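Local coordinates for vitamin B12-binding protein (Vibrio cholerae O395, PDB 5YSC) that binds vitamin B12 in the periplasm and probably delivers it to the membrane subunit BtuC of the BtuCDF import complex, at residues Ile155-Gln160 against Ile167-Gly172; Tyr159-Lys164 against Trp246-Thr251; Val210-Glu215 against Cys262-Ile267; His216-Gly221 against Val239-Ala244. One frame throughout, in Å; residues are numbered along the deposited sequence.

Interaction 1: Ile155-Gln160 against Ile167-Gly172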
# COMPACT_ATOMS: atom_id res chain seq x y z
N ILE A 155 -14.32 -5.52 -14.19
CA ILE A 155 -14.54 -6.75 -13.46
C ILE A 155 -14.83 -6.43 -12.01
O ILE A 155 -14.14 -5.63 -11.40
CB ILE A 155 -13.31 -7.66 -13.51
CG1 ILE A 155 -12.92 -7.98 -14.95
CG2 ILE A 155 -13.57 -8.93 -12.74
CD1 ILE A 155 -13.74 -9.07 -15.56
N ARG A 156 -15.87 -7.05 -11.46
CA ARG A 156 -16.25 -6.86 -10.07
C ARG A 156 -15.43 -7.79 -9.18
O ARG A 156 -15.57 -9.01 -9.26
CB ARG A 156 -17.75 -7.11 -9.89
CG ARG A 156 -18.59 -6.22 -10.79
CD ARG A 156 -20.08 -6.62 -10.79
NE ARG A 156 -20.61 -6.56 -9.44
CZ ARG A 156 -21.01 -7.60 -8.71
NH1 ARG A 156 -21.00 -8.83 -9.22
NH2 ARG A 156 -21.45 -7.39 -7.47
N TYR A 157 -14.63 -7.22 -8.28
CA TYR A 157 -13.77 -8.00 -7.42
C TYR A 157 -14.09 -7.76 -5.94
O TYR A 157 -14.64 -6.74 -5.53
CB TYR A 157 -12.27 -7.69 -7.70
CG TYR A 157 -11.85 -6.35 -7.18
CD1 TYR A 157 -11.98 -5.21 -7.96
CD2 TYR A 157 -11.35 -6.22 -5.87
CE1 TYR A 157 -11.62 -3.96 -7.47
CE2 TYR A 157 -11.01 -4.98 -5.37
CZ TYR A 157 -11.14 -3.86 -6.19
OH TYR A 157 -10.82 -2.60 -5.74
N PHE A 158 -13.72 -8.76 -5.15
CA PHE A 158 -13.63 -8.69 -3.71
C PHE A 158 -12.17 -8.85 -3.32
O PHE A 158 -11.54 -9.82 -3.76
CB PHE A 158 -14.49 -9.80 -3.12
CG PHE A 158 -14.34 -9.97 -1.65
CD1 PHE A 158 -14.45 -8.88 -0.80
CD2 PHE A 158 -14.11 -11.22 -1.10
CE1 PHE A 158 -14.34 -9.04 0.57
CE2 PHE A 158 -13.97 -11.38 0.25
CZ PHE A 158 -14.08 -10.28 1.09
N TYR A 159 -11.62 -7.93 -2.52
CA TYR A 159 -10.27 -8.08 -1.96
C TYR A 159 -10.31 -8.17 -0.45
O TYR A 159 -10.65 -7.19 0.23
CB TYR A 159 -9.34 -6.94 -2.38
CG TYR A 159 -7.96 -7.05 -1.74
CD1 TYR A 159 -7.26 -8.25 -1.73
CD2 TYR A 159 -7.38 -5.97 -1.12
CE1 TYR A 159 -6.02 -8.36 -1.14
CE2 TYR A 159 -6.12 -6.05 -0.54
CZ TYR A 159 -5.46 -7.25 -0.53
OH TYR A 159 -4.22 -7.34 0.06
N GLN A 160 -9.92 -9.33 0.04
CA GLN A 160 -9.87 -9.69 1.44
C GLN A 160 -8.51 -9.36 2.06
O GLN A 160 -7.48 -9.89 1.62
CB GLN A 160 -10.14 -11.19 1.50
CG GLN A 160 -10.63 -11.67 2.76
CD GLN A 160 -11.11 -13.09 2.63
OE1 GLN A 160 -11.03 -13.72 1.55
NE2 GLN A 160 -11.64 -13.60 3.71
N ILE A 167 -11.99 -8.37 6.78
CA ILE A 167 -11.84 -6.93 6.55
C ILE A 167 -11.54 -6.72 5.08
O ILE A 167 -10.75 -7.46 4.48
CB ILE A 167 -10.72 -6.32 7.42
CG1 ILE A 167 -10.87 -6.70 8.88
CG2 ILE A 167 -10.70 -4.82 7.27
CD1 ILE A 167 -12.11 -6.22 9.49
N THR A 168 -12.16 -5.70 4.51
CA THR A 168 -11.96 -5.37 3.11
C THR A 168 -11.75 -3.86 3.04
O THR A 168 -11.52 -3.19 4.05
CB THR A 168 -13.14 -5.87 2.25
OG1 THR A 168 -12.83 -5.74 0.85
CG2 THR A 168 -14.44 -5.08 2.52
N LEU A 169 -11.80 -3.33 1.83
CA LEU A 169 -11.54 -1.94 1.55
C LEU A 169 -12.78 -1.31 0.93
O LEU A 169 -13.65 -2.01 0.41
CB LEU A 169 -10.35 -1.76 0.60
CG LEU A 169 -10.50 -2.01 -0.91
CD1 LEU A 169 -9.17 -1.71 -1.61
CD2 LEU A 169 -10.94 -3.42 -1.21
N ALA A 170 -12.81 0.02 0.93
CA ALA A 170 -13.98 0.78 0.49
C ALA A 170 -13.61 2.24 0.26
O ALA A 170 -12.49 2.68 0.55
CB ALA A 170 -15.11 0.66 1.52
N GLN A 171 -14.56 2.99 -0.29
CA GLN A 171 -14.46 4.44 -0.41
C GLN A 171 -13.25 4.91 -1.20
O GLN A 171 -12.81 6.06 -1.04
CB GLN A 171 -14.45 5.11 0.97
CG GLN A 171 -15.64 4.77 1.82
CD GLN A 171 -15.66 5.56 3.10
OE1 GLN A 171 -14.74 6.33 3.39
NE2 GLN A 171 -16.70 5.36 3.89
N GLY A 172 -12.70 4.06 -2.08
CA GLY A 172 -11.58 4.48 -2.89
C GLY A 172 -10.26 4.50 -2.16
O GLY A 172 -9.28 4.92 -2.74
O HOH W 1 -13.54 -5.84 -1.66

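Interaction 2: Tyr159-Lys164 against Trp246-Thr251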
# COMPACT_ATOMS: atom_id res chain seq x y z
N TYR A 159 -11.62 -7.93 -2.52
CA TYR A 159 -10.27 -8.08 -1.96
C TYR A 159 -10.31 -8.17 -0.45
O TYR A 159 -10.65 -7.19 0.23
CB TYR A 159 -9.34 -6.94 -2.38
CG TYR A 159 -7.96 -7.05 -1.74
CD1 TYR A 159 -7.26 -8.25 -1.73
CD2 TYR A 159 -7.38 -5.97 -1.12
CE1 TYR A 159 -6.02 -8.36 -1.14
CE2 TYR A 159 -6.12 -6.05 -0.54
CZ TYR A 159 -5.46 -7.25 -0.53
OH TYR A 159 -4.22 -7.34 0.06
N GLN A 160 -9.92 -9.33 0.04
CA GLN A 160 -9.87 -9.69 1.44
C GLN A 160 -8.51 -9.36 2.06
O GLN A 160 -7.48 -9.89 1.62
CB GLN A 160 -10.14 -11.19 1.50
CG GLN A 160 -10.63 -11.67 2.76
CD GLN A 160 -11.11 -13.09 2.63
OE1 GLN A 160 -11.03 -13.72 1.55
NE2 GLN A 160 -11.64 -13.60 3.71
N LEU A 161 -8.50 -8.55 3.12
CA LEU A 161 -7.28 -8.32 3.90
C LEU A 161 -7.03 -9.40 4.95
O LEU A 161 -5.88 -9.56 5.40
CB LEU A 161 -7.37 -6.96 4.60
CG LEU A 161 -7.34 -5.73 3.72
CD1 LEU A 161 -7.49 -4.54 4.61
CD2 LEU A 161 -6.01 -5.62 2.95
N SER A 162 -8.06 -10.12 5.36
CA SER A 162 -7.95 -11.19 6.34
C SER A 162 -9.14 -12.11 6.16
O SER A 162 -10.16 -11.72 5.59
CB SER A 162 -7.90 -10.65 7.77
OG SER A 162 -8.89 -9.64 7.97
N GLU A 163 -9.00 -13.35 6.63
CA GLU A 163 -10.13 -14.27 6.64
C GLU A 163 -10.92 -14.17 7.95
O GLU A 163 -12.16 -14.28 7.93
CB GLU A 163 -9.66 -15.71 6.36
CG GLU A 163 -9.52 -16.05 4.85
CD GLU A 163 -9.18 -17.51 4.54
OE1 GLU A 163 -8.80 -18.27 5.46
OE2 GLU A 163 -9.27 -17.90 3.35
N LYS A 164 -10.23 -13.94 9.07
CA LYS A 164 -10.86 -13.81 10.39
C LYS A 164 -10.37 -12.56 11.12
O LYS A 164 -9.20 -12.50 11.53
CB LYS A 164 -10.59 -15.02 11.28
CG LYS A 164 -10.76 -16.37 10.61
CD LYS A 164 -10.14 -17.47 11.47
CE LYS A 164 -10.02 -18.78 10.71
NZ LYS A 164 -9.16 -19.76 11.45
N TRP A 246 3.54 -5.60 -1.98
CA TRP A 246 3.52 -4.74 -3.15
C TRP A 246 2.27 -3.89 -3.17
O TRP A 246 2.30 -2.74 -3.64
CB TRP A 246 3.52 -5.59 -4.43
CG TRP A 246 4.69 -6.49 -4.64
CD1 TRP A 246 5.93 -6.47 -4.03
CD2 TRP A 246 4.72 -7.58 -5.56
NE1 TRP A 246 6.71 -7.49 -4.53
CE2 TRP A 246 5.98 -8.20 -5.44
CE3 TRP A 246 3.80 -8.11 -6.45
CZ2 TRP A 246 6.35 -9.27 -6.21
CZ3 TRP A 246 4.14 -9.22 -7.20
CH2 TRP A 246 5.40 -9.80 -7.07
N LEU A 247 1.16 -4.50 -2.78
CA LEU A 247 -0.16 -3.96 -3.01
C LEU A 247 -0.54 -2.94 -1.96
O LEU A 247 -0.98 -1.84 -2.28
CB LEU A 247 -1.15 -5.12 -3.02
CG LEU A 247 -2.60 -4.67 -3.21
CD1 LEU A 247 -2.88 -4.03 -4.57
CD2 LEU A 247 -3.48 -5.84 -2.93
N ASN A 248 -0.32 -3.28 -0.70
CA ASN A 248 -0.88 -2.51 0.39
C ASN A 248 0.05 -1.41 0.90
O ASN A 248 -0.38 -0.59 1.73
CB ASN A 248 -1.28 -3.46 1.50
CG ASN A 248 -2.45 -4.35 1.06
OD1 ASN A 248 -3.26 -3.93 0.24
ND2 ASN A 248 -2.54 -5.54 1.60
N ARG A 249 1.29 -1.36 0.40
CA ARG A 249 2.19 -0.24 0.60
C ARG A 249 2.35 0.53 -0.70
O ARG A 249 2.75 -0.08 -1.70
CB ARG A 249 3.59 -0.72 1.03
CG ARG A 249 3.67 -1.70 2.13
CD ARG A 249 5.08 -2.22 2.25
NE ARG A 249 5.16 -3.32 3.17
CZ ARG A 249 6.31 -3.81 3.61
NH1 ARG A 249 7.45 -3.27 3.21
NH2 ARG A 249 6.32 -4.82 4.48
N PRO A 250 2.19 1.82 -0.72
CA PRO A 250 2.43 2.57 -1.96
C PRO A 250 3.89 2.91 -2.17
O PRO A 250 4.45 3.78 -1.49
CB PRO A 250 1.58 3.84 -1.79
CG PRO A 250 0.70 3.57 -0.65
CD PRO A 250 1.37 2.59 0.23
N THR A 251 4.54 2.16 -3.09
CA THR A 251 5.99 2.15 -3.24
C THR A 251 6.29 1.87 -4.70
O THR A 251 5.38 1.58 -5.49
CB THR A 251 6.67 1.04 -2.44
OG1 THR A 251 6.34 -0.19 -3.08
CG2 THR A 251 6.14 0.95 -1.02

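Interaction 3: Val210-Glu215 against Cys262-Ile267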
# COMPACT_ATOMS: atom_id res chain seq x y z
N VAL A 210 -14.31 -12.09 -9.10
CA VAL A 210 -12.97 -12.48 -8.68
C VAL A 210 -12.87 -12.22 -7.18
O VAL A 210 -13.37 -11.21 -6.69
CB VAL A 210 -11.89 -11.66 -9.41
CG1 VAL A 210 -10.54 -12.06 -8.88
CG2 VAL A 210 -11.95 -11.87 -10.91
N ILE A 211 -12.24 -13.15 -6.45
CA ILE A 211 -11.85 -12.94 -5.06
C ILE A 211 -10.33 -12.91 -4.96
O ILE A 211 -9.65 -13.85 -5.40
CB ILE A 211 -12.43 -14.03 -4.15
CG1 ILE A 211 -13.96 -13.90 -4.13
CG2 ILE A 211 -11.87 -13.89 -2.75
CD1 ILE A 211 -14.69 -15.05 -3.46
N PHE A 212 -9.80 -11.84 -4.38
CA PHE A 212 -8.38 -11.72 -4.06
C PHE A 212 -8.16 -11.89 -2.57
O PHE A 212 -8.92 -11.36 -1.75
CB PHE A 212 -7.84 -10.37 -4.51
CG PHE A 212 -7.74 -10.23 -6.02
CD1 PHE A 212 -6.99 -11.11 -6.77
CD2 PHE A 212 -8.46 -9.24 -6.67
CE1 PHE A 212 -6.91 -10.96 -8.11
CE2 PHE A 212 -8.41 -9.09 -8.03
CZ PHE A 212 -7.62 -9.96 -8.76
N THR A 213 -7.10 -12.62 -2.21
CA THR A 213 -6.83 -12.94 -0.82
C THR A 213 -5.31 -12.99 -0.62
O THR A 213 -4.55 -12.42 -1.42
CB THR A 213 -7.57 -14.24 -0.44
OG1 THR A 213 -7.50 -14.47 0.98
CG2 THR A 213 -6.95 -15.46 -1.21
N SER A 214 -4.86 -13.67 0.44
CA SER A 214 -3.45 -13.75 0.80
C SER A 214 -2.84 -15.07 0.33
O SER A 214 -3.54 -16.06 0.09
CB SER A 214 -3.28 -13.61 2.31
OG SER A 214 -3.84 -14.75 2.97
N GLU A 215 -1.51 -15.08 0.23
CA GLU A 215 -0.81 -16.30 -0.11
C GLU A 215 -1.05 -17.34 0.97
O GLU A 215 -1.20 -18.53 0.69
CB GLU A 215 0.67 -15.99 -0.31
CG GLU A 215 0.86 -14.99 -1.46
CD GLU A 215 2.30 -14.60 -1.73
OE1 GLU A 215 2.54 -13.40 -2.03
OE2 GLU A 215 3.20 -15.47 -1.68
N CYS A 262 -3.57 -6.65 -12.62
CA CYS A 262 -4.03 -6.45 -13.99
C CYS A 262 -3.95 -7.74 -14.80
O CYS A 262 -4.84 -8.02 -15.63
CB CYS A 262 -3.18 -5.39 -14.65
SG CYS A 262 -3.65 -3.69 -14.38
N THR A 263 -2.92 -8.54 -14.58
CA THR A 263 -2.85 -9.83 -15.27
C THR A 263 -4.01 -10.73 -14.86
O THR A 263 -4.65 -11.36 -15.70
CB THR A 263 -1.51 -10.51 -14.99
OG1 THR A 263 -0.45 -9.76 -15.59
CG2 THR A 263 -1.51 -11.99 -15.54
N TYR A 264 -4.31 -10.79 -13.56
CA TYR A 264 -5.43 -11.60 -13.08
C TYR A 264 -6.78 -11.08 -13.57
O TYR A 264 -7.65 -11.87 -13.95
CB TYR A 264 -5.43 -11.65 -11.55
CG TYR A 264 -4.50 -12.69 -10.95
CD1 TYR A 264 -4.54 -14.02 -11.41
CD2 TYR A 264 -3.62 -12.39 -9.91
CE1 TYR A 264 -3.72 -14.99 -10.87
CE2 TYR A 264 -2.79 -13.38 -9.37
CZ TYR A 264 -2.85 -14.67 -9.86
OH TYR A 264 -2.04 -15.66 -9.36
N LEU A 265 -7.02 -9.76 -13.51
CA LEU A 265 -8.26 -9.24 -14.06
C LEU A 265 -8.35 -9.45 -15.56
O LEU A 265 -9.46 -9.58 -16.08
CB LEU A 265 -8.40 -7.76 -13.70
CG LEU A 265 -9.30 -7.45 -12.50
CD1 LEU A 265 -9.44 -8.57 -11.48
CD2 LEU A 265 -8.89 -6.14 -11.81
N LYS A 266 -7.21 -9.51 -16.26
CA LYS A 266 -7.24 -9.89 -17.67
C LYS A 266 -7.70 -11.32 -17.86
O LYS A 266 -8.58 -11.60 -18.68
CB LYS A 266 -5.87 -9.70 -18.30
CG LYS A 266 -5.87 -9.86 -19.79
CD LYS A 266 -4.48 -9.71 -20.29
CE LYS A 266 -4.44 -9.71 -21.77
NZ LYS A 266 -3.03 -9.78 -22.26
N ILE A 267 -7.11 -12.25 -17.10
CA ILE A 267 -7.56 -13.65 -17.14
C ILE A 267 -9.05 -13.75 -16.91
O ILE A 267 -9.75 -14.55 -17.54
CB ILE A 267 -6.76 -14.49 -16.13
CG1 ILE A 267 -5.29 -14.52 -16.55
CG2 ILE A 267 -7.29 -15.88 -16.03
CD1 ILE A 267 -4.34 -15.11 -15.54

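Interaction 4: His216-Gly221 against Val239-Ala244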
# COMPACT_ATOMS: atom_id res chain seq x y z
N HIS A 216 -1.23 -16.85 2.20
CA HIS A 216 -1.39 -17.69 3.38
C HIS A 216 -2.71 -18.45 3.30
O HIS A 216 -2.76 -19.67 3.51
CB HIS A 216 -1.34 -16.81 4.64
CG HIS A 216 -0.77 -15.43 4.41
ND1 HIS A 216 0.26 -15.18 3.52
CD2 HIS A 216 -1.12 -14.22 4.91
CE1 HIS A 216 0.53 -13.89 3.50
NE2 HIS A 216 -0.29 -13.28 4.34
N ALA A 217 -3.79 -17.74 2.95
CA ALA A 217 -5.12 -18.34 2.82
C ALA A 217 -5.15 -19.40 1.74
O ALA A 217 -5.76 -20.47 1.91
CB ALA A 217 -6.16 -17.25 2.52
N ILE A 218 -4.51 -19.14 0.60
CA ILE A 218 -4.48 -20.12 -0.47
C ILE A 218 -3.78 -21.38 0.00
O ILE A 218 -4.32 -22.50 -0.10
CB ILE A 218 -3.80 -19.52 -1.72
CG1 ILE A 218 -4.58 -18.29 -2.23
CG2 ILE A 218 -3.68 -20.54 -2.81
CD1 ILE A 218 -6.00 -18.58 -2.67
N ALA A 219 -2.59 -21.21 0.59
CA ALA A 219 -1.77 -22.33 1.01
C ALA A 219 -2.47 -23.18 2.05
O ALA A 219 -2.28 -24.40 2.08
CB ALA A 219 -0.45 -21.81 1.59
N ASN A 220 -3.27 -22.57 2.91
CA ASN A 220 -3.94 -23.31 3.96
C ASN A 220 -5.27 -23.89 3.50
O ASN A 220 -5.89 -24.67 4.24
CB ASN A 220 -4.16 -22.39 5.17
CG ASN A 220 -2.84 -21.86 5.74
OD1 ASN A 220 -1.85 -22.59 5.80
ND2 ASN A 220 -2.84 -20.60 6.16
N GLY A 221 -5.71 -23.56 2.28
CA GLY A 221 -7.06 -23.85 1.82
C GLY A 221 -7.95 -22.67 2.12
O GLY A 221 -8.22 -22.38 3.29
N VAL A 239 -10.15 -17.37 -7.48
CA VAL A 239 -9.72 -16.95 -6.16
C VAL A 239 -8.21 -16.99 -6.19
O VAL A 239 -7.62 -18.07 -6.36
CB VAL A 239 -10.28 -17.83 -5.04
CG1 VAL A 239 -9.86 -17.30 -3.71
CG2 VAL A 239 -11.81 -17.89 -5.16
N TRP A 240 -7.59 -15.81 -6.04
CA TRP A 240 -6.15 -15.70 -6.17
C TRP A 240 -5.55 -14.90 -5.03
O TRP A 240 -6.14 -13.94 -4.52
CB TRP A 240 -5.78 -15.01 -7.48
CG TRP A 240 -6.14 -15.76 -8.71
CD1 TRP A 240 -5.69 -16.99 -9.07
CD2 TRP A 240 -6.98 -15.31 -9.80
NE1 TRP A 240 -6.20 -17.34 -10.31
CE2 TRP A 240 -6.99 -16.33 -10.77
CE3 TRP A 240 -7.71 -14.13 -10.06
CZ2 TRP A 240 -7.72 -16.22 -11.97
CZ3 TRP A 240 -8.42 -14.02 -11.24
CH2 TRP A 240 -8.41 -15.06 -12.19
N ALA A 241 -4.35 -15.30 -4.63
CA ALA A 241 -3.56 -14.50 -3.71
C ALA A 241 -2.91 -13.33 -4.42
O ALA A 241 -2.47 -13.46 -5.55
CB ALA A 241 -2.47 -15.32 -3.07
N LEU A 242 -2.79 -12.20 -3.71
CA LEU A 242 -2.00 -11.06 -4.14
C LEU A 242 -0.87 -10.85 -3.15
O LEU A 242 -1.02 -11.15 -1.96
CB LEU A 242 -2.85 -9.79 -4.24
CG LEU A 242 -3.95 -9.89 -5.30
CD1 LEU A 242 -4.86 -8.66 -5.24
CD2 LEU A 242 -3.40 -10.09 -6.71
N ASN A 243 0.26 -10.34 -3.65
CA ASN A 243 1.37 -9.98 -2.78
C ASN A 243 1.04 -8.70 -2.01
O ASN A 243 0.93 -7.60 -2.58
CB ASN A 243 2.64 -9.85 -3.61
CG ASN A 243 3.85 -9.50 -2.78
OD1 ASN A 243 3.81 -8.65 -1.91
ND2 ASN A 243 4.95 -10.15 -3.08
N ALA A 244 0.84 -8.85 -0.70
CA ALA A 244 0.38 -7.75 0.14
C ALA A 244 1.45 -6.67 0.31
O ALA A 244 1.11 -5.48 0.44
CB ALA A 244 -0.05 -8.30 1.50

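Interaction 1: Ile155-Gln160 against Ile167-Gly172
A first torsion of -170° carries Thr168 OG1 to the carbonyl-carbon side of its own backbone and up against Tyr159, while Leu169, with CG lodged between its backbone N and carbonyl carbon (chi1 78°), sends CD2 to the same residue. Thr168 OG1 donates to Tyr159 O at 2.7 Å. The hydroxyl lies well above the carbonyl plane, off the lone-pair directions, although the bond is short. One water completes the arrangement: it receives the amide of Tyr159, with Tyr159 N 3.0 Å from the water oxygen, and donates to Thr168 OG1 at 2.6 Å. The threonine oxygen therefore gives one bond and takes another, serving both polar groups of a single backbone residue, the carbonyl directly and the amide through the water. Apolar atoms close round it. Phe158 CE1 slants past Thr168 OG1 at 3.6 Å, and Leu169 CD2 meets Tyr159 CB at 4.0 Å, near the plane of the tyrosine ring and at its edge. Farther back, Tyr157 CE2 touches Leu169 CD2 obliquely at 4.4 Å; the Tyr157 ring itself stacks with Phe179. The contact lies on strand 155-159 of the parallel sheet in the C-terminal lobe, against the loop after strand 166-167. That loop begins just beside Ile167, whose side chain comes within about 4 Å of cyanocobalamin at the nearest atoms. A buried hydroxyl and one water thus satisfy the main-chain groups of Tyr159, in surroundings otherwise made of rings and methyls.

Interaction 2: Tyr159-Lys164 against Trp246-Thr251
Asn248 ND2 donates to the phenol oxygen of Tyr159, the ND2 to OH distance being 2.9 Å and the N-H...O angle 152°. The amide nitrogen sits in the plane of the tyrosine ring, at its edge, although the amide itself is turned 38° from that ring and the hydroxyl is tilted slightly out of the amide plane. Asn248 OD1 also comes to the rim, 3.6 Å from Tyr159 CE2. Leu247 and the tyrosine approach each other from opposite directions, the leucine CD2 standing oblique to the ring, 3.4 Å from Tyr159 CZ and as close to the hydroxyl. From a third direction Leu161 CD2 crosses to Asn248 ND2 at 3.7 Å, so a methyl packs against the same nitrogen that bonds to the phenol. In fold terms, the loop leaving strand 155-159 here meets helix 244-248 and the residues after it, two parts of the C-terminal lobe of a two-lobed periplasmic binding protein that together line its vitamin pocket: Leu161, Asn248 and Arg249 all belong to it. With CG anti to the backbone N (chi1 178°), Leu247 extends toward the tyrosine, and its carbonyl accepts a bond from Trp174 NE1. Behind it Ala257 of helix 254-267 packs on the leucine, and Pro175 touches Asn248. One residue farther on, Arg249 NE donates to cyanocobalamin, and its NH1 and NH2 form salt bridges with Glu32 and Asp51, which probably help hold the guanidinium in place at the corrin ligand.

Interaction 3: Val210-Glu215 against Cys262-Ile267
Phe212 points the edge of its ring at helix 254-267, which packs on strand 210-213 of the parallel sheet in the C-terminal lobe, an alpha/beta layer of helix against sheet. Strand and helix run nearly antiparallel, their axes 10.3 Å apart and 154° between their directions. Tyr264 CB lies in the plane of the phenylalanine ring, 3.8 Å from Phe212 CE1, and the tyrosine ring then slopes past the same carbon, with its CD2 4.0 Å from Phe212 CE1. Farther along the ring edge Leu265 takes over: its CD1 methyl sits near the plane, 3.6 Å from Phe212 CZ and equally close to CE2. The two helix residues thus hold adjoining parts of one ring edge. A face of that ring is taken within the strand itself, where Val210 CG1 rides 3.6 Å above the plane, displaced toward the rim. Leu265 reaches its place with torsions away from the usual staggered positions (chi1 -99°), which suggests a side chain fitted to the room left by its neighbours. All of this is apolar packing, and the touching atoms are carbons throughout. Neighbouring strands flank the seam: Tyr157 and Tyr159 touch Phe212 from strand 155-159, while Trp240 touches it from strand 239-241. Elsewhere on the helix, Cys262 turns away from the strand and forms a disulfide with Cys182, tying the C-terminal helix to the residue just after helix 176-181. At the start of the strand the second methyl of the valine closes the contact, Val210 CG2 lying 4.2 Å from Leu265 CD1.

Interaction 4: His216-Gly221 against Val239-Ala244
Ile218 lies over one face of the peptide that joins Trp240 to Ala241, its CG1 3.8 Å from Ala241 N and its CD1 4.4 Å from Trp240 C. The indole of Trp240 departs on the other side of that peptide and stacks with the ring of Tyr264 from helix 254-267. One flat backbone unit of the strand therefore has an aliphatic side chain from helix 215-220 on one face, while the aromatic pair belongs to the opposite side of the sheet. This is the packing of a beta-alpha-beta crossover: strand 210-213 leads into helix 215-220, and after helix 232-235 the chain returns as strand 239-241, parallel to the first and next to it. The N-to-C directions of the short helix and strand 239-241 differ by 121°, with the axes 8.1 Å apart. Ile218 CG1, anti to the carbonyl carbon (chi1 -61°), reaches along the strand and meets Ala241 CB at 3.7 Å. Besides touching this methyl, the isoleucine lies close to the main chain, where CD1 packs past Val239 O at 4.1 Å. Thr213 of the neighbouring strand also touches Ile218, and Ser214 OG caps the start of the helix by accepting from Ala217 N. Beyond the strand, Asn243 takes the N-cap position of helix 244-248, and Ala244 touches cyanocobalamin. At the start of the strand, the tip of the isoleucine finishes against a valine branch, Ile218 CD1 standing 4.2 Å from Val239 CG1.

Overall arrangement
From the N terminus, the first lobe and the long helix 128-148 precede all four contacts. Interaction 1 closes a short loop within residues 155-172. Interaction 2 starts from the same stretch, sharing Tyr159 and Gln160, but closes a long one, ending at 246-251 beside the vitamin. Interaction 3 opens within that loop and ends after it, at 262-267, so the two cross. Interaction 4 lies within both spans, joining 216-221 to 239-244. Strands 155-159, 210-213 and 239-241, neighbours in one parallel sheet, link interactions 1, 3 and 4; interactions 3 and 4 attach helices to that sheet, and interaction 2 joins the loop after its strand 155-159 to the pocket.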